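Long-range contacts in exodeoxyribonuclease III (Methanosarcina mazei, PDB 5J8N), which probably cleaves DNA at abasic sites and trims it from 3' ends as a magnesium-dependent AP endonuclease and exonuclease of the ExoIII family: residues N109-N114 against D151-H156; W219-V224 against S246-V251. The protein carries 3 engineered substitutions. One frame throughout, in Å; residues are numbered along the deposited sequence. Where two conformers were deposited one is given.

Interaction 1 (N109-N114 against D151-H156); sequences NIYFPN and DVNTAH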
loop_
_atom_site.group_PDB
_atom_site.type_symbol
_atom_site.label_atom_id
_atom_site.label_comp_id
_atom_site.label_asym_id
_atom_site.label_seq_id
_atom_site.Cartn_x
_atom_site.Cartn_y
_atom_site.Cartn_z
ATOM N N ASN A 109 -5.305 -0.505 -4.317
ATOM C CA ASN A 109 -3.924 -0.850 -4.057
ATOM C C ASN A 109 -3.040 0.235 -4.679
ATOM O O ASN A 109 -3.109 0.430 -5.897
ATOM C CB ASN A 109 -3.661 -2.222 -4.669
ATOM C CG ASN A 109 -2.200 -2.658 -4.549
ATOM O OD1 ASN A 109 -1.463 -2.062 -3.768
ATOM N ND2 ASN A 109 -1.801 -3.733 -5.258
ATOM N N ILE A 110 -2.279 0.941 -3.872
ATOM C CA ILE A 110 -1.610 2.166 -4.345
ATOM C C ILE A 110 -0.150 2.275 -3.943
ATOM O O ILE A 110 0.185 2.034 -2.771
ATOM C CB ILE A 110 -2.367 3.427 -3.824
ATOM C CG1 ILE A 110 -3.884 3.299 -4.114
ATOM C CG2 ILE A 110 -1.791 4.721 -4.447
ATOM C CD1 ILE A 110 -4.701 4.463 -3.565
ATOM N N TYR A 111 0.679 2.640 -4.903
ATOM C CA TYR A 111 2.068 3.013 -4.661
ATOM C C TYR A 111 2.129 4.536 -4.782
ATOM O O TYR A 111 2.266 5.086 -5.879
ATOM C CB TYR A 111 3.007 2.320 -5.693
ATOM C CG TYR A 111 4.447 2.670 -5.560
ATOM C CD1 TYR A 111 5.053 2.760 -4.321
ATOM C CD2 TYR A 111 5.208 2.947 -6.684
ATOM C CE1 TYR A 111 6.399 3.145 -4.187
ATOM C CE2 TYR A 111 6.586 3.263 -6.558
ATOM C CZ TYR A 111 7.153 3.370 -5.290
ATOM O OH TYR A 111 8.481 3.717 -5.139
ATOM N N PHE A 112 1.985 5.224 -3.658
ATOM C CA PHE A 112 1.949 6.705 -3.732
ATOM C C PHE A 112 3.351 7.222 -4.068
ATOM O O PHE A 112 4.362 6.571 -3.729
ATOM C CB PHE A 112 1.501 7.291 -2.409
ATOM C CG PHE A 112 0.037 7.077 -2.095
ATOM C CD1 PHE A 112 -0.431 5.981 -1.408
ATOM C CD2 PHE A 112 -0.867 8.060 -2.473
ATOM C CE1 PHE A 112 -1.811 5.832 -1.125
ATOM C CE2 PHE A 112 -2.213 7.956 -2.182
ATOM C CZ PHE A 112 -2.684 6.824 -1.470
ATOM N N PRO A 113 3.459 8.340 -4.785
ATOM C CA PRO A 113 4.778 8.827 -5.209
ATOM C C PRO A 113 5.719 9.192 -4.063
ATOM O O PRO A 113 5.300 9.652 -3.009
ATOM C CB PRO A 113 4.429 10.089 -6.029
ATOM C CG PRO A 113 2.939 9.851 -6.433
ATOM C CD PRO A 113 2.332 9.165 -5.239
ATOM N N ASN A 114 6.996 8.956 -4.328
ATOM C CA ASN A 114 7.989 9.483 -3.454
ATOM C C ASN A 114 8.410 10.860 -3.921
ATOM O O ASN A 114 8.629 11.099 -5.109
ATOM C CB ASN A 114 9.173 8.552 -3.381
ATOM C CG ASN A 114 10.145 8.993 -2.349
ATOM O OD1 ASN A 114 10.978 9.866 -2.637
ATOM N ND2 ASN A 114 10.019 8.450 -1.121
ATOM N N ASP A 151 1.779 1.884 -0.034
ATOM C CA ASP A 151 2.929 2.649 0.428
ATOM C C ASP A 151 2.592 4.098 0.230
ATOM O O ASP A 151 2.580 4.583 -0.915
ATOM C CB ASP A 151 4.137 2.202 -0.373
ATOM C CG ASP A 151 5.368 2.978 -0.100
ATOM O OD1 ASP A 151 5.394 3.847 0.784
ATOM O OD2 ASP A 151 6.384 2.707 -0.809
ATOM N N VAL A 152 2.298 4.768 1.339
ATOM C CA VAL A 152 1.905 6.181 1.306
ATOM C C VAL A 152 3.158 7.051 1.159
ATOM O O VAL A 152 3.057 8.232 0.809
ATOM C CB VAL A 152 1.122 6.468 2.603
ATOM C CG1 VAL A 152 0.771 7.951 2.760
ATOM C CG2 VAL A 152 -0.144 5.604 2.617
ATOM N N ASN A 153 4.346 6.510 1.473
ATOM C CA ASN A 153 5.596 7.280 1.390
ATOM C C ASN A 153 5.606 8.499 2.308
ATOM O O ASN A 153 6.397 9.429 2.091
ATOM C CB ASN A 153 5.941 7.672 -0.071
ATOM C CG ASN A 153 6.899 6.693 -0.709
ATOM O OD1 ASN A 153 7.938 6.383 -0.129
ATOM N ND2 ASN A 153 6.515 6.128 -1.855
ATOM N N THR A 154 4.812 8.424 3.394
ATOM C CA THR A 154 4.807 9.442 4.445
ATOM C C THR A 154 4.567 8.780 5.780
ATOM O O THR A 154 3.737 7.844 5.846
ATOM C CB THR A 154 3.671 10.505 4.187
ATOM O OG1 THR A 154 3.921 11.157 2.934
ATOM C CG2 THR A 154 3.645 11.584 5.272
ATOM N N ALA A 155 5.309 9.215 6.807
ATOM C CA ALA A 155 5.057 8.828 8.196
ATOM C C ALA A 155 4.141 9.888 8.786
ATOM O O ALA A 155 4.489 11.066 8.810
ATOM C CB ALA A 155 6.413 8.741 8.977
ATOM N N HIS A 156 2.971 9.453 9.280
ATOM C CA HIS A 156 1.926 10.417 9.608
ATOM C C HIS A 156 2.317 11.310 10.779
ATOM O O HIS A 156 2.232 12.558 10.700
ATOM C CB HIS A 156 0.640 9.649 9.912
ATOM C CG HIS A 156 -0.543 10.523 10.125
ATOM N ND1 HIS A 156 -1.726 10.034 10.642
ATOM C CD2 HIS A 156 -0.727 11.848 9.928
ATOM C CE1 HIS A 156 -2.593 11.032 10.742
ATOM N NE2 HIS A 156 -2.015 12.141 10.316
#
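The Phe-112 ring meets the backbone of Asp-151 edge-on. Asp-151 O lies near the ring plane, 3.4 Å from Phe-112 CD1, while Ile-110 CG2 of the same segment sits over the centre of one face. The Val-152 side chain lies alongside, its CG2 4.1 Å from Phe-112 CD1. The Tyr-111 ring also uses its edge: Asp-151 OD2 lies in its plane, 3.4 Å from CE1. Tyr-111 and Asp-151 both have CG anti to the backbone N (chi1 178° and 175°), which lays the two side chains side by side, with the planes of ring and carboxylate 45° apart. The hydrogen bond of Asp-151 OD2 is to Asn-10 ND2. Asn-153 ND2 donates to Phe-112 O at 2.9 Å, in its own amide plane. Asn-153 OD1 receives Asn-114 ND2 at 3.1 Å from above its carbonyl plane, the two amides nearly perpendicular. This bond belongs to one of two conformers of Asn-114 and is less certain. Asn-114 OD1 takes a bond from Lys-116 N. Tyr-111 and Asp-151 are predicted active-site residues; Asn-153 is a predicted magnesium ligand and transition-state stabiliser.

The backbone pairing is parallel. Asp-151 N donates to Ile-110 O (3.2 Å) and Phe-112 N to Asp-151 O (2.9 Å). This prolongs the pairing of strand 106-111 with strand 146-149. Ile-110 and Pro-113 pack on helix 119-141, and Val-152 touches strand 218-227.

Interaction 2 (W219-V224 against S246-V251); sequences WRLDYV and SDHCPV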
loop_
_atom_site.group_PDB
_atom_site.type_symbol
_atom_site.label_atom_id
_atom_site.label_comp_id
_atom_site.label_asym_id
_atom_site.label_seq_id
_atom_site.Cartn_x
_atom_site.Cartn_y
_atom_site.Cartn_z
ATOM N N TRP A 219 10.606 3.717 9.637
ATOM C CA TRP A 219 9.478 4.624 9.364
ATOM C C TRP A 219 8.281 3.775 9.092
ATOM O O TRP A 219 8.430 2.752 8.416
ATOM C CB TRP A 219 9.756 5.490 8.121
ATOM C CG TRP A 219 10.938 6.386 8.105
ATOM C CD1 TRP A 219 12.242 6.086 8.407
ATOM C CD2 TRP A 219 10.934 7.737 7.632
ATOM N NE1 TRP A 219 13.046 7.187 8.184
ATOM C CE2 TRP A 219 12.263 8.208 7.701
ATOM C CE3 TRP A 219 9.916 8.594 7.159
ATOM C CZ2 TRP A 219 12.622 9.508 7.302
ATOM C CZ3 TRP A 219 10.283 9.910 6.754
ATOM C CH2 TRP A 219 11.623 10.331 6.829
ATOM N N ARG A 220 7.087 4.194 9.506
ATOM C CA ARG A 220 5.854 3.524 9.070
ATOM C C ARG A 220 5.324 4.261 7.848
ATOM O O ARG A 220 4.735 5.347 7.957
ATOM C CB ARG A 220 4.825 3.498 10.199
ATOM C CG ARG A 220 3.716 2.492 9.902
ATOM C CD ARG A 220 2.829 2.231 11.154
ATOM N NE ARG A 220 2.119 3.463 11.571
ATOM C CZ ARG A 220 0.828 3.731 11.327
ATOM N NH1 ARG A 220 0.293 4.894 11.749
ATOM N NH2 ARG A 220 0.023 2.855 10.715
ATOM N N LEU A 221 5.614 3.695 6.680
ATOM C CA LEU A 221 5.212 4.256 5.380
ATOM C C LEU A 221 4.055 3.516 4.754
ATOM O O LEU A 221 3.475 4.008 3.785
ATOM C CB LEU A 221 6.384 4.200 4.385
ATOM C CG LEU A 221 7.666 4.896 4.888
ATOM C CD1 LEU A 221 8.736 4.820 3.825
ATOM C CD2 LEU A 221 7.365 6.384 5.202
ATOM N N ASP A 222 3.766 2.310 5.274
ATOM C CA ASP A 222 2.784 1.416 4.649
ATOM C C ASP A 222 1.613 1.286 5.571
ATOM O O ASP A 222 1.776 1.089 6.786
ATOM C CB ASP A 222 3.432 0.045 4.380
ATOM C CG ASP A 222 4.628 0.201 3.501
ATOM O OD1 ASP A 222 4.448 0.292 2.260
ATOM O OD2 ASP A 222 5.750 0.310 4.042
ATOM N N TYR A 223 0.401 1.339 4.997
ATOM C CA TYR A 223 -0.830 1.442 5.776
ATOM C C TYR A 223 -1.945 0.642 5.117
ATOM O O TYR A 223 -1.894 0.380 3.903
ATOM C CB TYR A 223 -1.300 2.899 5.835
ATOM C CG TYR A 223 -0.352 3.923 6.410
ATOM C CD1 TYR A 223 0.739 4.391 5.671
ATOM C CD2 TYR A 223 -0.615 4.506 7.655
ATOM C CE1 TYR A 223 1.596 5.361 6.176
ATOM C CE2 TYR A 223 0.252 5.487 8.195
ATOM C CZ TYR A 223 1.324 5.918 7.407
ATOM O OH TYR A 223 2.118 6.925 7.920
ATOM N N VAL A 224 -2.942 0.307 5.911
ATOM C CA VAL A 224 -4.228 -0.056 5.308
ATOM C C VAL A 224 -5.247 0.847 5.947
ATOM O O VAL A 224 -5.429 0.874 7.175
ATOM C CB VAL A 224 -4.624 -1.546 5.463
ATOM C CG1 VAL A 224 -5.876 -1.824 4.647
ATOM C CG2 VAL A 224 -3.476 -2.483 5.031
ATOM N N SER A 246 12.823 -6.997 1.223
ATOM C CA SER A 246 12.659 -5.672 0.676
ATOM C C SER A 246 13.092 -4.643 1.716
ATOM O O SER A 246 13.346 -4.992 2.898
ATOM C CB SER A 246 11.177 -5.472 0.331
ATOM O OG SER A 246 10.864 -4.130 -0.067
ATOM N N ASP A 247 13.192 -3.373 1.342
ATOM C CA ASP A 247 13.394 -2.332 2.363
ATOM C C ASP A 247 12.142 -2.075 3.166
ATOM O O ASP A 247 12.258 -1.553 4.257
ATOM C CB ASP A 247 13.953 -1.013 1.748
ATOM C CG ASP A 247 13.160 -0.465 0.567
ATOM O OD1 ASP A 247 12.325 -1.145 -0.076
ATOM O OD2 ASP A 247 13.404 0.747 0.267
ATOM N N HIS A 248 10.960 -2.396 2.623
ATOM C CA HIS A 248 9.720 -2.381 3.396
ATOM C C HIS A 248 9.415 -3.790 3.909
ATOM O O HIS A 248 9.845 -4.784 3.297
ATOM C CB HIS A 248 8.512 -1.973 2.552
ATOM C CG HIS A 248 8.585 -0.592 1.989
ATOM N ND1 HIS A 248 7.709 0.407 2.368
ATOM C CD2 HIS A 248 9.387 -0.070 1.034
ATOM C CE1 HIS A 248 7.977 1.496 1.660
ATOM N NE2 HIS A 248 8.998 1.232 0.867
ATOM N N CYS A 249 8.638 -3.864 4.987
ATOM C CA CYS A 249 7.980 -5.135 5.332
ATOM C C CYS A 249 6.505 -5.018 5.056
ATOM O O CYS A 249 5.980 -3.919 4.885
ATOM C CB CYS A 249 8.241 -5.526 6.812
ATOM S SG CYS A 249 7.341 -4.517 8.014
ATOM N N PRO A 250 5.786 -6.122 5.026
ATOM C CA PRO A 250 4.342 -6.061 4.762
ATOM C C PRO A 250 3.560 -5.505 5.928
ATOM O O PRO A 250 4.027 -5.526 7.080
ATOM C CB PRO A 250 3.941 -7.544 4.535
ATOM C CG PRO A 250 5.259 -8.255 4.225
ATOM C CD PRO A 250 6.288 -7.517 5.055
ATOM N N VAL A 251 2.348 -5.079 5.608
ATOM C CA VAL A 251 1.309 -4.750 6.559
ATOM C C VAL A 251 0.036 -5.447 6.174
ATOM O O VAL A 251 -0.073 -5.997 5.070
ATOM C CB VAL A 251 1.094 -3.182 6.639
ATOM C CG1 VAL A 251 2.375 -2.481 7.055
ATOM C CG2 VAL A 251 0.604 -2.616 5.306
#
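Asp-222 OD2 takes hydrogen bonds from His-248 ND1 and from Ser-204 OG. The histidine bond is short, 2.6 Å from ND1 to OD2, and nearly straight at 173°. It uses the syn lone pair of OD2, and this oxygen lies at the ring edge, almost in the ring plane. The carboxylate itself is turned 74° from that plane. Asp-222 CG stands anti to its own carbonyl carbon (chi1 -58°), which turns the carboxylate toward His-248, and the two side chains cross at about a right angle. The bond fixes the rotation of the imidazole. Leu-221 CD1 makes a van der Waals contact with His-248 CE1 at 4.0 Å.

Such a His-carboxylate pair is familiar from the DNase I-like fold. Here His-248 is the predicted proton acceptor, and Asp-222 is predicted to be important for catalysis. With an alanine at Asp-222, His-248 ND1 would probably lose its acceptor and the ring would be likely to turn more freely. Ser-246 OG accepts from His-248 N at 3.2 Å; this is an ST turn.

Further along, Val-251 packs against the strand. Its CG1 lies 3.6 Å from Asp-222 O and 3.8 Å from Asp-222 CB. Its CG2 meets Val-224 CG2 at 4.1 Å, the two side chains overlapping while they point opposite ways. Val-251 also touches Ile-239 of strand 234-239, and Pro-250 packs on strand 3-10.

Overall arrangement
Both segments of interaction 1 precede those of interaction 2 in the sequence, and the centres of the two contacts lie about 9 Å apart. Both reach the same mixed sheet, through strands 106-111 and 218-227, with strand 146-149 between these two. Segment 246-251 leads into strand 251-256 of the other sheet, so interaction 2 joins the two sheets of the fold. The interactions also touch directly. Val-152 N and Leu-221 O are 2.8 Å apart, a probable hydrogen bond, as are Thr-154 O and Tyr-223 OH. The Asp-151 side chain packs against His-248. Together they bring predicted catalytic residues from four chain segments near Asn-12 and Glu-38, which bind the magnesium ion.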